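Side-chain contacts in Fe-superoxide dismutase homolog (Plasmodium berghei, PDB 2A03), which probably converts superoxide radicals into hydrogen peroxide and molecular oxygen at a single protein-bound metal ion, occupied in this crystal by manganese: residues S33-K38 against T164-E169; A41-K46 against W80-Y85; A57-S60 against K66-T69; H170-D175 against L181-A186. All coordinates share one frame; numbering follows the deposited sequence.

How the contacts relate
Contacts 1, 2 and 4 are buried and share one manganese ion, for which contact 1 supplies His35 and Asp166, contact 2 His82 and contact 4 His170. Contacts 1 and 2 both use helix 29-51, and contact 4 joins contact 1 through the probable hydrogen bond from Tyr183 OH to Asp166 O (2.7 Å). Tyr85 OH of contact 2 meets the same hydroxyl. Their chemistry shifts from metal coordination in contact 1 to an oblique aromatic pair in contact 2 and tyrosine packing in contact 4. Contact 3 differs: a lone surface salt bridge whose centre lies about 23 Å from that of contact 1 and about 33 Å from that of contact 4.

Contact 1: residues S33-K38 against T164-E169; sequences SFHYNK and TCDVWE. With MN (manganese (II) ion), chain C.
His35 and Asp166 meet through the manganese ion. Their side chains come from opposite directions, but their bonds to the metal stand at about a right angle. From His35 CB, CG stands anti to the backbone N (chi1 -156°), which carries the imidazole off helix 29-51 toward the end of strand 160-166. The two ring carbons next to NE2 flank the metal evenly, CD2 and CE1 each lying 3.1 Å from it. CE1 also has Asp166 OD2 beside it, at the edge of the ring, and Ala171 packs nearby. At the tip, NE2 of His35 binds the manganese at 2.1 Å. Asp166 binds it through OD2 alone at 1.9 Å, since Asp166 OD1 stays 3.6 Å from the ion. His35 NE2 and Asp166 OD2 are consequently only 2.8 Å apart, a closeness of two ligands on one ion and not a hydrogen bond. The remaining oxygen has work of its own: Trp168 N donates to Asp166 OD1 (3.0 Å) from 44° out of the carboxylate plane, closing an Asx turn that fixes the carboxylate's rotation, and a water adds a weak bond to OD1. That water is itself a ligand 2.3 Å from the manganese, almost directly across from His35 NE2 (175° at the metal). With His82 and His170 joining Asp166 around the equator, the site is the trigonal bipyramid typical of iron/manganese superoxide dismutases.

Contact 2: residues A41-K46 against W80-Y85; sequences AGYVNK and WNHSFY. With MN (manganese (II) ion), chain C.
Tyr43 and His82 form the whole of this contact, and it is first of all an aromatic one. Tyr43 CE2 comes to 3.4 Å from His82 CE1, while the ring centroids remain 5.3 Å apart. With planes at 34° the pair is oblique, neither a parallel stack nor a T-shape. The two side chains cross at about a right angle, and both place CG anti to the carbonyl carbon (chi1 -69° for Tyr43 and -76° for His82), which sends each ring into the space between helices whose nearest CA atoms, those of Tyr43 and His82, lie 9.5 Å apart.

Metal binding is the second kind of interaction: His82 NE2 holds the manganese at 2.1 Å, so the tyrosine ring packs directly against a ligand of the ion. Polar bonds make the third. His82 ND1 is hydrogen-bonded to Gln78 O, one turn earlier, while Gln78 NE2 bonds to Tyr43 OH. Together with the metal bond, the ND1 bond fixes the turn of the imidazole, and the side chain of Gln78 holds the phenol beside it.

Helices 29-51 and 70-87 run in roughly opposite directions here, as the arms of the alpha-hairpin. Tyr43 also packs on Asn75 and Ile79 of helix 70-87 and on Phe127 of the second subunit, whereas Asn81 and Tyr85 pack from helix 70-87 onto Trp131 of strand 130-136.

Contact 3: residues A57-S60 against K66-T69; sequences ANKS and KEST
Lys59 and Glu67 reach across the two ends of the short helix 61-67 and join in a salt bridge, with the lysine NZ 2.7 Å from the glutamate OE1. The amine comes to the syn lone pair of OE1, the side facing the other oxygen, and this explains why Glu67 OE2 is also fairly near NZ, at 3.4 Å.

The two chains get there by different shapes. Lys59 folds: its first torsion sets CG beside the backbone N, a bend follows at chi2 (-69°), the chain runs extended about CG-CD, and a second bend at chi4 (59°) turns NZ toward the acid. Glu67 instead stays extended beyond CG (chi2 170°), and the two side chains cross at about a right angle. The reach of both side chains spans a backbone gap of 9.9 Å between the CA atoms of Lys59 and Glu67.

Next to the bridge, Ser60 OG caps Asp63 N at the start of the helix, and Ser68 OG bonds back to Ile64 O at its close. The arrangement is a surface salt bridge from the residue before a serine N-cap to the last turn of that same helix, away from the metal site.

Contact 4: residues H170-D175 against L181-A186; sequences HAYYID and LSYVKA. With MN (manganese (II) ion), chain C.
Tyr172 CB lies over one face of the Tyr183 ring, and this close packing is the centre of the contact. Tyr172 CB stands 3.4 Å from Tyr183 CG; measured to the ring centroid it makes a CH-pi contact at 3.8 Å, 27° off the normal. The two phenol rings themselves are near parallel (26°) but slid apart, so they barely overlap, and their nearest atoms are CD2 of Tyr172 and CD2 of Tyr183. Farther along the Tyr183 ring, Ala171 CB approaches the hydroxyl end, 3.8 Å from Tyr183 OH.

The next shell explains these positions. Tyr172 CG sits between its backbone N and carbonyl carbon (chi1 63°), which swings the ring alongside Tyr183, so that CG and CD2 touch it as well as CB, while the Tyr172 hydroxyl bonds to Arg180 NE. Tyr183 OH is hydrogen-bonded to both Asp166 O and Tyr85 OH, so its ring is held at the far end too. Just before Ala171, His170 NE2 binds the manganese at 2.1 Å; His170 stacks on His39, and its ND1 bonds to Glu169 of the second subunit.

In the fold, the pair joins helix 180-187 to the turn that leads from the metal ligands into helix 173-176. Ala171 also touches His35 on helix 29-51, Tyr183 packs on Cys165 of strand 160-166, and Val184 meets helix 112-125.

Contact 1: residues S33-K38 against T164-E169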
loop_
_atom_site.group_PDB
_atom_site.type_symbol
_atom_site.label_atom_id
_atom_site.label_comp_id
_atom_site.label_asym_id
_atom_site.label_seq_id
_atom_site.Cartn_x
_atom_site.Cartn_y
_atom_site.Cartn_z
ATOM N N SER A 33 4.594 -17.739 -3.636
ATOM C CA SER A 33 3.907 -18.069 -4.860
ATOM C C SER A 33 3.059 -16.905 -5.344
ATOM O O SER A 33 3.083 -16.604 -6.518
ATOM C CB SER A 33 3.060 -19.357 -4.724
ATOM O OG SER A 33 1.865 -19.106 -4.021
ATOM N N PHE A 34 2.328 -16.233 -4.464
ATOM C CA PHE A 34 1.564 -15.052 -4.893
ATOM C C PHE A 34 2.507 -13.877 -5.211
ATOM O O PHE A 34 2.378 -13.222 -6.249
ATOM C CB PHE A 34 0.506 -14.639 -3.851
ATOM C CG PHE A 34 -0.746 -15.460 -3.905
ATOM C CD1 PHE A 34 -1.737 -15.186 -4.853
ATOM C CD2 PHE A 34 -0.944 -16.519 -3.031
ATOM C CE1 PHE A 34 -2.913 -15.976 -4.929
ATOM C CE2 PHE A 34 -2.116 -17.306 -3.096
ATOM C CZ PHE A 34 -3.096 -17.033 -4.043
ATOM N N HIS A 35 3.462 -13.630 -4.321
ATOM C CA HIS A 35 4.357 -12.490 -4.445
ATOM C C HIS A 35 5.230 -12.589 -5.701
ATOM O O HIS A 35 5.420 -11.603 -6.402
ATOM C CB HIS A 35 5.230 -12.390 -3.192
ATOM C CG HIS A 35 5.756 -11.019 -2.913
ATOM N ND1 HIS A 35 6.343 -10.687 -1.711
ATOM C CD2 HIS A 35 5.766 -9.891 -3.667
ATOM C CE1 HIS A 35 6.710 -9.416 -1.744
ATOM N NE2 HIS A 35 6.360 -8.907 -2.916
ATOM N N TYR A 36 5.758 -13.778 -5.980
ATOM C CA TYR A 36 6.597 -13.990 -7.169
ATOM C C TYR A 36 5.771 -14.301 -8.437
ATOM O O TYR A 36 5.957 -13.643 -9.467
ATOM C CB TYR A 36 7.609 -15.097 -6.903
ATOM C CG TYR A 36 8.551 -15.421 -8.062
ATOM C CD1 TYR A 36 9.558 -14.550 -8.425
ATOM C CD2 TYR A 36 8.419 -16.604 -8.784
ATOM C CE1 TYR A 36 10.421 -14.845 -9.444
ATOM C CE2 TYR A 36 9.274 -16.910 -9.840
ATOM C CZ TYR A 36 10.279 -16.024 -10.157
ATOM O OH TYR A 36 11.154 -16.293 -11.179
ATOM N N ASN A 37 4.882 -15.300 -8.367
ATOM C CA ASN A 37 4.148 -15.763 -9.559
ATOM C C ASN A 37 2.984 -14.875 -9.977
ATOM O O ASN A 37 2.529 -14.970 -11.120
ATOM C CB ASN A 37 3.647 -17.203 -9.399
ATOM C CG ASN A 37 4.779 -18.233 -9.416
ATOM O OD1 ASN A 37 5.747 -18.111 -10.168
ATOM N ND2 ASN A 37 4.640 -19.268 -8.586
ATOM N N LYS A 38 2.490 -14.033 -9.064
ATOM C CA LYS A 38 1.421 -13.092 -9.408
ATOM C C LYS A 38 1.886 -11.656 -9.425
ATOM O O LYS A 38 1.786 -11.017 -10.453
ATOM C CB LYS A 38 0.216 -13.232 -8.491
ATOM C CG LYS A 38 -0.394 -14.602 -8.518
ATOM C CD LYS A 38 -1.123 -14.820 -9.792
ATOM C CE LYS A 38 -1.839 -16.177 -9.812
ATOM N NZ LYS A 38 -2.649 -16.299 -11.102
ATOM N N THR A 164 17.338 -4.784 0.591
ATOM C CA THR A 164 16.012 -4.168 0.719
ATOM C C THR A 164 15.045 -5.158 1.369
ATOM O O THR A 164 15.237 -6.363 1.320
ATOM C CB THR A 164 15.412 -3.703 -0.668
ATOM O OG1 THR A 164 14.357 -2.752 -0.460
ATOM C CG2 THR A 164 14.837 -4.879 -1.464
ATOM N N CYS A 165 13.998 -4.616 1.958
ATOM C CA CYS A 165 12.898 -5.394 2.461
ATOM C C CYS A 165 11.604 -4.716 1.990
ATOM O O CYS A 165 11.424 -3.508 2.151
ATOM C CB CYS A 165 12.974 -5.448 3.978
ATOM S SG CYS A 165 11.600 -6.248 4.779
ATOM N N ASP A 166 10.742 -5.507 1.357
ATOM C CA ASP A 166 9.434 -5.056 0.880
ATOM C C ASP A 166 8.474 -4.888 2.072
ATOM O O ASP A 166 8.274 -5.821 2.842
ATOM C CB ASP A 166 8.904 -6.130 -0.083
ATOM C CG ASP A 166 7.714 -5.669 -0.926
ATOM O OD1 ASP A 166 7.202 -4.543 -0.745
ATOM O OD2 ASP A 166 7.298 -6.458 -1.809
ATOM N N VAL A 167 7.859 -3.714 2.205
ATOM C CA VAL A 167 6.778 -3.540 3.170
ATOM C C VAL A 167 5.416 -3.181 2.549
ATOM O O VAL A 167 4.523 -2.769 3.258
ATOM C CB VAL A 167 7.141 -2.544 4.311
ATOM C CG1 VAL A 167 8.404 -3.025 5.075
ATOM C CG2 VAL A 167 7.324 -1.133 3.799
ATOM N N TRP A 168 5.231 -3.379 1.242
ATOM C CA TRP A 168 3.847 -3.474 0.704
ATOM C C TRP A 168 3.104 -4.552 1.500
ATOM O O TRP A 168 3.684 -5.603 1.820
ATOM C CB TRP A 168 3.825 -3.871 -0.774
ATOM C CG TRP A 168 4.248 -2.782 -1.724
ATOM C CD1 TRP A 168 5.441 -2.093 -1.729
ATOM C CD2 TRP A 168 3.488 -2.260 -2.819
ATOM N NE1 TRP A 168 5.453 -1.182 -2.753
ATOM C CE2 TRP A 168 4.271 -1.264 -3.437
ATOM C CE3 TRP A 168 2.219 -2.534 -3.333
ATOM C CZ2 TRP A 168 3.824 -0.547 -4.542
ATOM C CZ3 TRP A 168 1.788 -1.832 -4.425
ATOM C CH2 TRP A 168 2.584 -0.847 -5.020
ATOM N N GLU A 169 1.824 -4.325 1.788
ATOM C CA GLU A 169 1.049 -5.282 2.586
ATOM C C GLU A 169 1.083 -6.715 2.007
ATOM O O GLU A 169 1.038 -7.690 2.773
ATOM C CB GLU A 169 -0.387 -4.791 2.809
ATOM C CG GLU A 169 -0.439 -3.687 3.837
ATOM C CD GLU A 169 -1.796 -3.002 4.014
ATOM O OE1 GLU A 169 -2.573 -2.854 3.037
ATOM O OE2 GLU A 169 -2.058 -2.555 5.154
HETATM MN MN MN C . 6.192 -6.803 -3.304
HETATM O O HOH W 1 6.147 -4.508 -3.579
#

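Contact 2: residues A41-K46 against W80-Y85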
loop_
_atom_site.group_PDB
_atom_site.type_symbol
_atom_site.label_atom_id
_atom_site.label_comp_id
_atom_site.label_asym_id
_atom_site.label_seq_id
_atom_site.Cartn_x
_atom_site.Cartn_y
_atom_site.Cartn_z
ATOM N N ALA A 41 5.721 -11.371 -11.425
ATOM C CA ALA A 41 5.392 -11.730 -12.790
ATOM C C ALA A 41 4.489 -10.692 -13.432
ATOM O O ALA A 41 4.664 -10.340 -14.600
ATOM C CB ALA A 41 4.707 -13.094 -12.832
ATOM N N GLY A 42 3.505 -10.224 -12.672
ATOM C CA GLY A 42 2.562 -9.245 -13.187
ATOM C C GLY A 42 3.232 -7.941 -13.572
ATOM O O GLY A 42 2.811 -7.293 -14.519
ATOM N N TYR A 43 4.260 -7.527 -12.833
ATOM C CA TYR A 43 4.952 -6.294 -13.169
ATOM C C TYR A 43 5.694 -6.481 -14.483
ATOM O O TYR A 43 5.722 -5.586 -15.330
ATOM C CB TYR A 43 5.911 -5.844 -12.052
ATOM C CG TYR A 43 5.246 -5.366 -10.767
ATOM C CD1 TYR A 43 4.319 -4.321 -10.769
ATOM C CD2 TYR A 43 5.562 -5.948 -9.554
ATOM C CE1 TYR A 43 3.728 -3.890 -9.603
ATOM C CE2 TYR A 43 4.973 -5.533 -8.370
ATOM C CZ TYR A 43 4.062 -4.505 -8.393
ATOM O OH TYR A 43 3.516 -4.082 -7.194
ATOM N N VAL A 44 6.269 -7.656 -14.679
ATOM C CA VAL A 44 6.935 -7.963 -15.946
ATOM C C VAL A 44 5.917 -7.950 -17.091
ATOM O O VAL A 44 6.125 -7.322 -18.129
ATOM C CB VAL A 44 7.645 -9.327 -15.877
ATOM C CG1 VAL A 44 8.322 -9.662 -17.208
ATOM C CG2 VAL A 44 8.673 -9.336 -14.731
ATOM N N ASN A 45 4.796 -8.628 -16.900
ATOM C CA ASN A 45 3.807 -8.723 -17.949
ATOM C C ASN A 45 3.207 -7.352 -18.281
ATOM O O ASN A 45 2.981 -7.028 -19.453
ATOM C CB ASN A 45 2.715 -9.695 -17.538
ATOM C CG ASN A 45 3.217 -11.126 -17.397
ATOM O OD1 ASN A 45 4.300 -11.485 -17.872
ATOM N ND2 ASN A 45 2.414 -11.956 -16.730
ATOM N N LYS A 46 2.946 -6.546 -17.254
ATOM C CA LYS A 46 2.356 -5.238 -17.478
ATOM C C LYS A 46 3.352 -4.290 -18.153
ATOM O O LYS A 46 2.983 -3.527 -19.040
ATOM C CB LYS A 46 1.838 -4.644 -16.167
ATOM N N TRP A 80 12.623 -4.528 -10.767
ATOM C CA TRP A 80 13.975 -4.426 -10.235
ATOM C C TRP A 80 13.974 -4.581 -8.718
ATOM O O TRP A 80 14.791 -5.304 -8.163
ATOM C CB TRP A 80 14.623 -3.080 -10.625
ATOM C CG TRP A 80 16.082 -3.056 -10.327
ATOM C CD1 TRP A 80 17.096 -3.403 -11.177
ATOM C CD2 TRP A 80 16.709 -2.713 -9.073
ATOM N NE1 TRP A 80 18.298 -3.293 -10.538
ATOM C CE2 TRP A 80 18.090 -2.884 -9.244
ATOM C CE3 TRP A 80 16.230 -2.301 -7.831
ATOM C CZ2 TRP A 80 19.004 -2.638 -8.226
ATOM C CZ3 TRP A 80 17.122 -2.063 -6.823
ATOM C CH2 TRP A 80 18.505 -2.238 -7.021
ATOM N N ASN A 81 13.065 -3.863 -8.058
ATOM C CA ASN A 81 12.948 -3.912 -6.604
ATOM C C ASN A 81 12.701 -5.350 -6.097
ATOM O O ASN A 81 13.341 -5.793 -5.147
ATOM C CB ASN A 81 11.827 -2.994 -6.107
ATOM C CG ASN A 81 12.071 -1.516 -6.406
ATOM O OD1 ASN A 81 13.202 -1.081 -6.648
ATOM N ND2 ASN A 81 10.979 -0.730 -6.394
ATOM N N HIS A 82 11.775 -6.071 -6.726
ATOM C CA HIS A 82 11.457 -7.431 -6.288
ATOM C C HIS A 82 12.588 -8.400 -6.517
ATOM O O HIS A 82 12.888 -9.199 -5.646
ATOM C CB HIS A 82 10.185 -7.945 -6.935
ATOM C CG HIS A 82 8.964 -7.354 -6.327
ATOM N ND1 HIS A 82 8.465 -6.130 -6.718
ATOM C CD2 HIS A 82 8.182 -7.782 -5.308
ATOM C CE1 HIS A 82 7.414 -5.838 -5.973
ATOM N NE2 HIS A 82 7.228 -6.819 -5.103
ATOM N N SER A 83 13.239 -8.305 -7.665
ATOM C CA SER A 83 14.441 -9.099 -7.898
ATOM C C SER A 83 15.506 -8.827 -6.832
ATOM O O SER A 83 16.191 -9.746 -6.398
ATOM C CB SER A 83 14.996 -8.856 -9.312
ATOM O OG SER A 83 14.069 -9.346 -10.268
ATOM N N PHE A 84 15.633 -7.566 -6.417
ATOM C CA PHE A 84 16.609 -7.199 -5.398
ATOM C C PHE A 84 16.214 -7.748 -4.031
ATOM O O PHE A 84 17.064 -8.156 -3.236
ATOM C CB PHE A 84 16.782 -5.686 -5.342
ATOM C CG PHE A 84 18.096 -5.254 -4.757
ATOM C CD1 PHE A 84 19.261 -5.315 -5.516
ATOM C CD2 PHE A 84 18.175 -4.794 -3.457
ATOM C CE1 PHE A 84 20.487 -4.915 -4.990
ATOM C CE2 PHE A 84 19.385 -4.402 -2.919
ATOM C CZ PHE A 84 20.550 -4.455 -3.693
ATOM N N TYR A 85 14.908 -7.774 -3.785
ATOM C CA TYR A 85 14.338 -8.331 -2.561
ATOM C C TYR A 85 14.555 -9.859 -2.463
ATOM O O TYR A 85 14.955 -10.385 -1.411
ATOM C CB TYR A 85 12.851 -7.895 -2.499
ATOM C CG TYR A 85 11.961 -8.509 -1.441
ATOM C CD1 TYR A 85 12.119 -8.195 -0.090
ATOM C CD2 TYR A 85 10.920 -9.364 -1.798
ATOM C CE1 TYR A 85 11.297 -8.750 0.880
ATOM C CE2 TYR A 85 10.068 -9.902 -0.831
ATOM C CZ TYR A 85 10.259 -9.587 0.502
ATOM O OH TYR A 85 9.435 -10.131 1.470
HETATM MN MN MN C . 6.192 -6.803 -3.304
HETATM O O HOH W 1 6.147 -4.508 -3.579
#

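Contact 3: residues A57-S60 against K66-T69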
loop_
_atom_site.group_PDB
_atom_site.type_symbol
_atom_site.label_atom_id
_atom_site.label_comp_id
_atom_site.label_asym_id
_atom_site.label_seq_id
_atom_site.Cartn_x
_atom_site.Cartn_y
_atom_site.Cartn_z
ATOM N N ALA A 57 9.849 -0.324 -26.855
ATOM C CA ALA A 57 9.514 -1.731 -27.066
ATOM C C ALA A 57 10.707 -2.666 -26.945
ATOM O O ALA A 57 10.618 -3.722 -26.316
ATOM C CB ALA A 57 8.871 -1.905 -28.432
ATOM N N ASN A 58 11.819 -2.269 -27.551
ATOM C CA ASN A 58 13.013 -3.100 -27.597
ATOM C C ASN A 58 14.113 -2.653 -26.631
ATOM O O ASN A 58 15.263 -3.024 -26.799
ATOM C CB ASN A 58 13.542 -3.148 -29.034
ATOM C CG ASN A 58 12.509 -3.700 -30.007
ATOM O OD1 ASN A 58 11.961 -4.783 -29.796
ATOM N ND2 ASN A 58 12.219 -2.946 -31.058
ATOM N N LYS A 59 13.754 -1.859 -25.624
ATOM C CA LYS A 59 14.715 -1.426 -24.615
ATOM C C LYS A 59 14.833 -2.467 -23.515
ATOM O O LYS A 59 13.880 -3.198 -23.205
ATOM C CB LYS A 59 14.302 -0.085 -23.988
ATOM C CG LYS A 59 14.241 1.099 -24.941
ATOM C CD LYS A 59 15.621 1.510 -25.416
ATOM C CE LYS A 59 15.563 2.730 -26.348
ATOM N NZ LYS A 59 14.933 3.905 -25.667
ATOM N N SER A 60 16.021 -2.529 -22.928
ATOM C CA SER A 60 16.272 -3.353 -21.758
ATOM C C SER A 60 15.676 -2.668 -20.537
ATOM O O SER A 60 15.395 -1.462 -20.566
ATOM C CB SER A 60 17.776 -3.493 -21.544
ATOM O OG SER A 60 18.317 -2.234 -21.186
ATOM N N LYS A 66 16.098 4.220 -16.638
ATOM C CA LYS A 66 16.700 5.544 -16.711
ATOM C C LYS A 66 15.833 6.537 -17.522
ATOM O O LYS A 66 15.841 7.736 -17.254
ATOM C CB LYS A 66 18.128 5.445 -17.274
ATOM N N GLU A 67 15.051 6.049 -18.481
ATOM C CA GLU A 67 14.306 6.951 -19.362
ATOM C C GLU A 67 12.849 7.224 -18.930
ATOM O O GLU A 67 12.385 8.367 -18.979
ATOM C CB GLU A 67 14.337 6.398 -20.795
ATOM C CG GLU A 67 15.764 6.129 -21.316
ATOM C CD GLU A 67 15.797 5.366 -22.641
ATOM O OE1 GLU A 67 14.732 5.296 -23.317
ATOM O OE2 GLU A 67 16.891 4.853 -23.005
ATOM N N SER A 68 12.148 6.190 -18.471
ATOM C CA SER A 68 10.685 6.217 -18.387
ATOM C C SER A 68 10.053 7.004 -17.223
ATOM O O SER A 68 10.723 7.391 -16.280
ATOM C CB SER A 68 10.182 4.782 -18.364
ATOM O OG SER A 68 10.578 4.116 -17.177
ATOM N N THR A 69 8.739 7.207 -17.303
ATOM C CA THR A 69 7.970 7.832 -16.229
ATOM C C THR A 69 6.640 7.088 -15.991
ATOM O O THR A 69 6.322 6.116 -16.682
ATOM C CB THR A 69 7.685 9.333 -16.543
ATOM O OG1 THR A 69 7.007 9.450 -17.804
ATOM C CG2 THR A 69 9.000 10.136 -16.623
#

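Contact 4: residues H170-D175 against L181-A186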
loop_
_atom_site.group_PDB
_atom_site.type_symbol
_atom_site.label_atom_id
_atom_site.label_comp_id
_atom_site.label_asym_id
_atom_site.label_seq_id
_atom_site.Cartn_x
_atom_site.Cartn_y
_atom_site.Cartn_z
ATOM N N HIS A 170 1.174 -6.846 0.682
ATOM C CA HIS A 170 1.151 -8.170 0.026
ATOM C C HIS A 170 2.367 -9.023 0.358
ATOM O O HIS A 170 2.346 -10.246 0.179
ATOM C CB HIS A 170 0.986 -8.054 -1.513
ATOM C CG HIS A 170 2.146 -7.423 -2.231
ATOM N ND1 HIS A 170 2.006 -6.304 -3.031
ATOM C CD2 HIS A 170 3.453 -7.786 -2.322
ATOM C CE1 HIS A 170 3.181 -5.988 -3.552
ATOM N NE2 HIS A 170 4.077 -6.867 -3.132
ATOM N N ALA A 171 3.432 -8.376 0.812
ATOM C CA ALA A 171 4.637 -9.077 1.192
ATOM C C ALA A 171 4.412 -9.912 2.441
ATOM O O ALA A 171 5.121 -10.902 2.652
ATOM C CB ALA A 171 5.800 -8.084 1.423
ATOM N N TYR A 172 3.428 -9.527 3.263
ATOM C CA TYR A 172 3.235 -10.180 4.567
ATOM C C TYR A 172 1.798 -10.501 4.979
ATOM O O TYR A 172 1.589 -11.212 5.947
ATOM C CB TYR A 172 3.917 -9.347 5.666
ATOM C CG TYR A 172 3.369 -7.941 5.864
ATOM C CD1 TYR A 172 2.258 -7.700 6.692
ATOM C CD2 TYR A 172 3.978 -6.845 5.246
ATOM C CE1 TYR A 172 1.775 -6.406 6.873
ATOM C CE2 TYR A 172 3.507 -5.567 5.420
ATOM C CZ TYR A 172 2.415 -5.339 6.243
ATOM O OH TYR A 172 1.964 -4.047 6.407
ATOM N N TYR A 173 0.804 -10.010 4.254
ATOM C CA TYR A 173 -0.566 -10.148 4.714
ATOM C C TYR A 173 -1.023 -11.589 4.812
ATOM O O TYR A 173 -1.810 -11.928 5.694
ATOM C CB TYR A 173 -1.558 -9.334 3.856
ATOM C CG TYR A 173 -2.612 -8.728 4.747
ATOM C CD1 TYR A 173 -2.354 -7.540 5.435
ATOM C CD2 TYR A 173 -3.819 -9.389 4.983
ATOM C CE1 TYR A 173 -3.288 -7.004 6.291
ATOM C CE2 TYR A 173 -4.759 -8.862 5.839
ATOM C CZ TYR A 173 -4.494 -7.674 6.490
ATOM O OH TYR A 173 -5.421 -7.149 7.334
ATOM N N ILE A 174 -0.557 -12.440 3.904
ATOM C CA ILE A 174 -0.958 -13.849 3.942
ATOM C C ILE A 174 -0.568 -14.498 5.275
ATOM O O ILE A 174 -1.354 -15.260 5.858
ATOM C CB ILE A 174 -0.354 -14.660 2.776
ATOM C CG1 ILE A 174 -0.994 -14.230 1.453
ATOM C CG2 ILE A 174 -0.584 -16.140 2.999
ATOM C CD1 ILE A 174 -0.256 -14.689 0.259
ATOM N N ASP A 175 0.632 -14.187 5.755
ATOM C CA ASP A 175 1.174 -14.879 6.921
ATOM C C ASP A 175 0.969 -14.143 8.229
ATOM O O ASP A 175 0.879 -14.782 9.270
ATOM C CB ASP A 175 2.665 -15.149 6.736
ATOM C CG ASP A 175 2.956 -15.830 5.426
ATOM O OD1 ASP A 175 2.112 -16.674 5.045
ATOM O OD2 ASP A 175 3.995 -15.500 4.781
ATOM N N LEU A 181 5.201 -6.120 12.396
ATOM C CA LEU A 181 6.313 -6.291 13.329
ATOM C C LEU A 181 6.825 -7.716 13.290
ATOM O O LEU A 181 8.031 -7.941 13.210
ATOM C CB LEU A 181 5.881 -5.938 14.752
ATOM C CG LEU A 181 6.982 -5.859 15.815
ATOM C CD1 LEU A 181 7.613 -4.462 15.816
ATOM C CD2 LEU A 181 6.438 -6.171 17.194
ATOM N N SER A 182 5.901 -8.682 13.315
ATOM C CA SER A 182 6.266 -10.094 13.226
ATOM C C SER A 182 6.922 -10.415 11.891
ATOM O O SER A 182 7.850 -11.197 11.826
ATOM C CB SER A 182 5.047 -10.979 13.427
ATOM O OG SER A 182 4.621 -10.932 14.764
ATOM N N TYR A 183 6.422 -9.828 10.814
ATOM C CA TYR A 183 7.063 -10.008 9.519
ATOM C C TYR A 183 8.515 -9.471 9.556
ATOM O O TYR A 183 9.459 -10.148 9.143
ATOM C CB TYR A 183 6.242 -9.306 8.441
ATOM C CG TYR A 183 6.980 -9.041 7.160
ATOM C CD1 TYR A 183 7.334 -10.079 6.314
ATOM C CD2 TYR A 183 7.297 -7.751 6.774
ATOM C CE1 TYR A 183 8.008 -9.842 5.112
ATOM C CE2 TYR A 183 7.979 -7.501 5.569
ATOM C CZ TYR A 183 8.322 -8.549 4.745
ATOM O OH TYR A 183 8.983 -8.312 3.552
ATOM N N VAL A 184 8.693 -8.259 10.068
ATOM C CA VAL A 184 10.025 -7.686 10.134
ATOM C C VAL A 184 10.949 -8.570 10.995
ATOM O O VAL A 184 12.093 -8.851 10.593
ATOM C CB VAL A 184 9.994 -6.193 10.596
ATOM C CG1 VAL A 184 11.385 -5.689 10.896
ATOM C CG2 VAL A 184 9.356 -5.332 9.519
ATOM N N LYS A 185 10.450 -9.051 12.128
ATOM C CA LYS A 185 11.257 -9.944 12.967
ATOM C C LYS A 185 11.653 -11.203 12.200
ATOM O O LYS A 185 12.811 -11.616 12.230
ATOM C CB LYS A 185 10.533 -10.327 14.259
ATOM C CG LYS A 185 10.480 -9.203 15.249
ATOM C CD LYS A 185 9.877 -9.643 16.601
ATOM C CE LYS A 185 9.546 -8.412 17.487
ATOM N NZ LYS A 185 10.794 -7.752 18.041
ATOM N N ALA A 186 10.683 -11.794 11.506
ATOM C CA ALA A 186 10.937 -12.950 10.668
ATOM C C ALA A 186 11.989 -12.694 9.585
ATOM O O ALA A 186 12.840 -13.545 9.310
ATOM C CB ALA A 186 9.650 -13.404 10.034
HETATM MN MN MN C . 6.192 -6.803 -3.304
HETATM O O HOH W 1 6.147 -4.508 -3.579
#